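Local coordinates for protein alkaline phosphatase D (Bacillus subtilis, PDB 2YEQ) that hydrolyses phosphate esters as an alkaline phosphatase and phosphodiesterase of the PhoD family, with iron and calcium in its active site, at residues K220-G225 and E229-R234; L233-A238 and T278-D283. One frame throughout, in Å; residues are numbered along the deposited sequence.

Contact 1: residues K220-G225 and E229-R234; sequences KIPEKG and EAFVLR. With PE5 (3,6,9,12,15,18,21,24-octaoxahexacosan-1-ol), chain B; PE5 (3,6,9,12,15,18,21,24-octaoxahexacosan-1-ol), chain C; PE5 (3,6,9,12,15,18,21,24-octaoxahexacosan-1-ol), chain J.
One face of the Phe231 ring carries Pro222, whose N stands 4.2 Å above the ring plane, offset toward the rim. The two side chains slide past each other in opposite directions, Pro222 CB coming 3.8 Å from Phe231 CD1 while Pro222 CG and CD reach back to Phe231 CB. Lys220 O approaches obliquely, 3.5 Å from Phe231 CD2; this carbonyl oxygen is buried without a hydrogen-bonding partner. Phe231 reaches the loop because its CG is anti to the backbone N (chi1 -178°), and Tyr217 also meets its ring, the planes at about 45°. At the next helix residue, the aliphatic part of Lys220 crosses Val232, with Lys220 CD 4.0 Å from Val232 CG2. Bends at chi3 and chi4 lead the ammonium away to a bound polyether, where Lys220 NZ gives O2 of PE5 (chain C) a hydrogen bond of 3.0 Å and O1 a weak one. No hydrogen bond joins the segments; the contact is mainly van der Waals. Glu223 OE1 is hydrogen-bonded to ND2 of the calcium ligand Asn215. The whole is a loop folded back over the first turns of the helix it leads into, 228-245, in the PhoD-like phosphatase domain.

Contact 2: residues L233-A238 and T278-D283; sequences LRRAAA and TRQYRD
With CG anti to the backbone N (chi1 -160°) and chi2 also extended, Arg235 reaches out from the helix toward Gln280, and a bend at chi3 (93°) turns its guanidinium to face that residue. Gln280 starts in the same way, CG anti to its backbone N, which sets this methylene over one face of the guanidinium, 3.4 Å above the plane and offset toward the rim. The side chains cross at about a right angle, Arg235 NH2 coming 3.7 Å from Gln280 CG. The polar link uses the main chain: Arg235 NH1 donates to Gln280 O over 3.2 Å, a bent bond (138° at the hydrogen) whose acceptor lies well out of the guanidinium plane. A water bridges the same two groups: in plane at the guanidinium edge, it accepts from Arg235 NH2 at 3.0 Å and donates to Gln280 O at 2.7 Å, giving that carbonyl two donors. The strongest polar partner of Arg235 lies outside the two segments: NH2 donates to Pro257 O. Within the loop, Arg282 NE closes a nearly straight 2.8 Å bond to Thr278 O; the guanidiniums of Arg279 and Arg282 lie face to face, both in salt bridges with Asp350, and Arg279 also pairs with the calcium ligand Asp209. The contact ties helix 228-245, which packs on helix 179-190 through Ala237 and Ala238, to the loop between strands 271-275 and 291-292.

Both contacts lie within the PhoD-like phosphatase domain, on the same side of the chain's centre, with their own centres about 8 Å apart. Helix 228-245 is common to them: contact 1 takes its opening turns, contact 2 the turns that follow, and Leu233 and Arg234 belong to both. Along the chain come first loop 220-225, then the helix and, some forty residues after 233-238, loop 278-283. The contacts touch directly where Lys220 CE packs 3.6 Å from Arg235 NH2. One helix therefore joins a loop next to it in sequence and a distant one, and both loops border the calcium sites.

Contact 1: residues K220-G225 and E229-R234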
# COMPACT_ATOMS: atom_id res chain seq x y z
N LYS A 220 -19.68 2.10 -2.04
CA LYS A 220 -20.36 3.10 -1.22
C LYS A 220 -21.12 2.49 -0.07
O LYS A 220 -21.94 3.15 0.57
CB LYS A 220 -21.22 3.98 -2.11
CG LYS A 220 -20.32 4.91 -2.94
CD LYS A 220 -21.07 5.66 -4.00
CE LYS A 220 -20.27 5.82 -5.26
NZ LYS A 220 -20.47 4.68 -6.24
N ILE A 221 -20.82 1.23 0.22
CA ILE A 221 -21.40 0.52 1.33
C ILE A 221 -20.42 0.39 2.50
O ILE A 221 -19.42 -0.35 2.39
CB ILE A 221 -21.84 -0.89 0.91
CG1 ILE A 221 -22.77 -0.84 -0.30
CG2 ILE A 221 -22.51 -1.60 2.05
CD1 ILE A 221 -23.10 -2.25 -0.84
N PRO A 222 -20.72 1.03 3.63
CA PRO A 222 -19.89 0.85 4.83
C PRO A 222 -20.20 -0.44 5.55
O PRO A 222 -21.24 -1.06 5.32
CB PRO A 222 -20.27 2.05 5.72
CG PRO A 222 -21.75 2.25 5.40
CD PRO A 222 -21.86 1.94 3.90
N GLU A 223 -19.29 -0.83 6.43
CA GLU A 223 -19.44 -2.00 7.24
C GLU A 223 -20.57 -1.85 8.28
O GLU A 223 -20.98 -0.74 8.63
CB GLU A 223 -18.12 -2.30 7.97
CG GLU A 223 -17.68 -1.27 9.02
CD GLU A 223 -16.54 -1.77 9.92
OE1 GLU A 223 -16.19 -2.97 9.80
OE2 GLU A 223 -16.00 -0.97 10.74
N LYS A 224 -21.01 -2.99 8.79
CA LYS A 224 -21.88 -3.09 9.96
C LYS A 224 -23.22 -2.36 9.80
O LYS A 224 -23.71 -1.76 10.76
CB LYS A 224 -21.14 -2.57 11.20
CG LYS A 224 -19.80 -3.29 11.48
CD LYS A 224 -20.02 -4.55 12.24
CE LYS A 224 -18.71 -5.20 12.66
NZ LYS A 224 -18.36 -6.36 11.78
N GLY A 225 -23.77 -2.38 8.60
CA GLY A 225 -25.09 -1.79 8.32
C GLY A 225 -25.20 -0.31 8.62
O GLY A 225 -26.26 0.19 8.98
N GLU A 229 -25.73 6.99 2.83
CA GLU A 229 -25.71 8.43 2.58
C GLU A 229 -24.57 9.14 3.33
O GLU A 229 -23.86 9.97 2.77
CB GLU A 229 -27.08 9.02 2.98
CG GLU A 229 -27.21 10.48 2.71
CD GLU A 229 -28.62 10.99 3.10
OE1 GLU A 229 -29.04 10.84 4.28
OE2 GLU A 229 -29.28 11.52 2.21
N ALA A 230 -24.42 8.85 4.61
CA ALA A 230 -23.33 9.47 5.40
C ALA A 230 -21.97 8.97 4.88
O ALA A 230 -21.00 9.71 4.88
CB ALA A 230 -23.46 9.13 6.88
N PHE A 231 -21.92 7.71 4.45
CA PHE A 231 -20.64 7.15 3.99
C PHE A 231 -20.14 7.80 2.72
O PHE A 231 -18.94 8.01 2.56
CB PHE A 231 -20.71 5.65 3.81
CG PHE A 231 -19.38 5.06 3.38
CD1 PHE A 231 -18.36 4.95 4.29
CD2 PHE A 231 -19.15 4.73 2.05
CE1 PHE A 231 -17.09 4.47 3.92
CE2 PHE A 231 -17.90 4.24 1.66
CZ PHE A 231 -16.87 4.12 2.60
N VAL A 232 -21.05 8.16 1.81
CA VAL A 232 -20.64 8.81 0.58
C VAL A 232 -19.96 10.16 0.85
O VAL A 232 -18.98 10.53 0.19
CB VAL A 232 -21.81 8.96 -0.40
CG1 VAL A 232 -21.37 9.70 -1.68
CG2 VAL A 232 -22.35 7.56 -0.75
N LEU A 233 -20.49 10.90 1.82
CA LEU A 233 -19.87 12.15 2.22
C LEU A 233 -18.51 11.88 2.84
O LEU A 233 -17.54 12.57 2.59
CB LEU A 233 -20.78 12.88 3.21
CG LEU A 233 -22.08 13.42 2.60
CD1 LEU A 233 -23.00 13.91 3.73
CD2 LEU A 233 -21.74 14.53 1.61
N ARG A 234 -18.45 10.84 3.65
CA ARG A 234 -17.20 10.43 4.26
C ARG A 234 -16.13 10.02 3.23
O ARG A 234 -14.96 10.39 3.34
CB ARG A 234 -17.48 9.31 5.22
CG ARG A 234 -16.41 9.05 6.17
CD ARG A 234 -16.82 8.00 7.11
NE ARG A 234 -15.75 7.70 8.02
CZ ARG A 234 -15.80 6.83 9.01
NH1 ARG A 234 -16.92 6.15 9.27
NH2 ARG A 234 -14.74 6.66 9.76
C48 PE5 B . -19.84 -5.70 7.94
C50 PE5 B . -20.81 -6.75 8.46
O1 PE5 B . -22.00 -6.83 7.65
C1 PE5 B . -23.15 -6.22 8.24
O1 PE5 C . -22.82 2.26 -6.14
C1 PE5 C . -22.76 2.30 -7.55
C2 PE5 C . -23.48 3.52 -8.11
O2 PE5 C . -22.56 4.59 -8.33
C3 PE5 C . -23.14 5.82 -8.83
C4 PE5 C . -24.10 6.47 -7.83
O3 PE5 C . -23.72 7.80 -7.45
C5 PE5 C . -24.60 8.37 -6.46
C6 PE5 C . -24.18 7.98 -5.03
O4 PE5 C . -25.22 7.29 -4.32
C7 PE5 C . -24.86 5.97 -3.88
C8 PE5 C . -25.81 5.50 -2.81
C48 PE5 J . -22.56 12.05 10.69
C50 PE5 J . -21.83 11.11 11.66
O1 PE5 J . -21.45 9.86 11.05
C1 PE5 J . -21.05 9.94 9.67
C2 PE5 J . -20.35 8.66 9.18
O2 PE5 J . -20.59 7.53 10.02

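Contact 2: residues L233-A238 and T278-D283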
# COMPACT_ATOMS: atom_id res chain seq x y z
N LEU A 233 -20.49 10.90 1.82
CA LEU A 233 -19.87 12.15 2.22
C LEU A 233 -18.51 11.88 2.84
O LEU A 233 -17.54 12.57 2.59
CB LEU A 233 -20.78 12.88 3.21
CG LEU A 233 -22.08 13.42 2.60
CD1 LEU A 233 -23.00 13.91 3.73
CD2 LEU A 233 -21.74 14.53 1.61
N ARG A 234 -18.45 10.84 3.65
CA ARG A 234 -17.20 10.43 4.26
C ARG A 234 -16.13 10.02 3.23
O ARG A 234 -14.96 10.39 3.34
CB ARG A 234 -17.48 9.31 5.22
CG ARG A 234 -16.41 9.05 6.17
CD ARG A 234 -16.82 8.00 7.11
NE ARG A 234 -15.75 7.70 8.02
CZ ARG A 234 -15.80 6.83 9.01
NH1 ARG A 234 -16.92 6.15 9.27
NH2 ARG A 234 -14.74 6.66 9.76
N ARG A 235 -16.54 9.30 2.19
CA ARG A 235 -15.62 8.90 1.15
C ARG A 235 -15.08 10.10 0.37
O ARG A 235 -13.89 10.14 0.04
CB ARG A 235 -16.24 7.89 0.18
CG ARG A 235 -15.21 7.10 -0.61
CD ARG A 235 -15.83 6.03 -1.48
NE ARG A 235 -16.11 6.47 -2.84
CZ ARG A 235 -16.50 5.67 -3.82
NH1 ARG A 235 -16.69 4.38 -3.57
NH2 ARG A 235 -16.71 6.14 -5.04
N ALA A 236 -15.92 11.08 0.10
CA ALA A 236 -15.48 12.31 -0.53
C ALA A 236 -14.41 13.05 0.31
O ALA A 236 -13.42 13.52 -0.23
CB ALA A 236 -16.69 13.26 -0.86
N ALA A 237 -14.64 13.15 1.61
CA ALA A 237 -13.69 13.78 2.54
C ALA A 237 -12.35 13.01 2.58
O ALA A 237 -11.29 13.61 2.49
CB ALA A 237 -14.28 13.86 3.92
N ALA A 238 -12.44 11.69 2.72
CA ALA A 238 -11.27 10.80 2.79
C ALA A 238 -10.45 10.83 1.52
O ALA A 238 -9.23 10.89 1.56
CB ALA A 238 -11.71 9.37 3.08
N THR A 278 -9.17 -2.06 -5.59
CA THR A 278 -10.13 -3.10 -5.32
C THR A 278 -11.15 -2.69 -4.25
O THR A 278 -11.89 -3.54 -3.77
CB THR A 278 -9.42 -4.41 -4.89
OG1 THR A 278 -8.66 -4.21 -3.68
CG2 THR A 278 -8.49 -4.94 -6.05
N ARG A 279 -11.16 -1.41 -3.87
CA ARG A 279 -12.16 -0.87 -2.93
C ARG A 279 -13.23 -0.03 -3.58
O ARG A 279 -14.40 -0.16 -3.21
CB ARG A 279 -11.51 0.02 -1.86
CG ARG A 279 -10.81 -0.74 -0.79
CD ARG A 279 -11.70 -1.53 0.09
NE ARG A 279 -10.89 -2.47 0.86
CZ ARG A 279 -11.34 -3.51 1.55
NH1 ARG A 279 -12.65 -3.80 1.65
NH2 ARG A 279 -10.47 -4.30 2.15
N GLN A 280 -12.83 0.89 -4.46
CA GLN A 280 -13.72 1.98 -4.88
C GLN A 280 -14.96 1.51 -5.70
O GLN A 280 -16.00 2.22 -5.76
CB GLN A 280 -12.93 3.00 -5.68
CG GLN A 280 -13.71 4.27 -6.02
CD GLN A 280 -12.87 5.32 -6.69
OE1 GLN A 280 -11.62 5.20 -6.82
NE2 GLN A 280 -13.52 6.37 -7.11
N TYR A 281 -14.82 0.36 -6.37
CA TYR A 281 -15.81 -0.14 -7.30
C TYR A 281 -16.36 -1.51 -6.93
O TYR A 281 -17.27 -2.00 -7.60
CB TYR A 281 -15.24 -0.21 -8.70
CG TYR A 281 -14.38 0.96 -9.08
CD1 TYR A 281 -14.94 2.18 -9.44
CD2 TYR A 281 -12.99 0.85 -9.08
CE1 TYR A 281 -14.14 3.27 -9.77
CE2 TYR A 281 -12.20 1.91 -9.42
CZ TYR A 281 -12.76 3.12 -9.77
OH TYR A 281 -11.90 4.16 -10.12
N ARG A 282 -15.87 -2.11 -5.85
CA ARG A 282 -16.24 -3.47 -5.55
C ARG A 282 -17.68 -3.63 -5.05
O ARG A 282 -18.23 -2.74 -4.37
CB ARG A 282 -15.29 -4.09 -4.53
CG ARG A 282 -15.29 -3.45 -3.15
CD ARG A 282 -15.06 -4.46 -2.08
NE ARG A 282 -13.65 -4.78 -1.95
CZ ARG A 282 -13.17 -5.71 -1.15
NH1 ARG A 282 -13.98 -6.51 -0.45
NH2 ARG A 282 -11.84 -5.87 -1.05
N ASP A 283 -18.23 -4.81 -5.33
CA ASP A 283 -19.48 -5.23 -4.72
C ASP A 283 -19.26 -5.59 -3.26
O ASP A 283 -18.13 -5.86 -2.83
CB ASP A 283 -20.09 -6.41 -5.48
CG ASP A 283 -20.68 -6.00 -6.82
OD1 ASP A 283 -21.12 -4.83 -6.99
OD2 ASP A 283 -20.70 -6.85 -7.74
O HOH W 1 -17.27 4.14 -7.20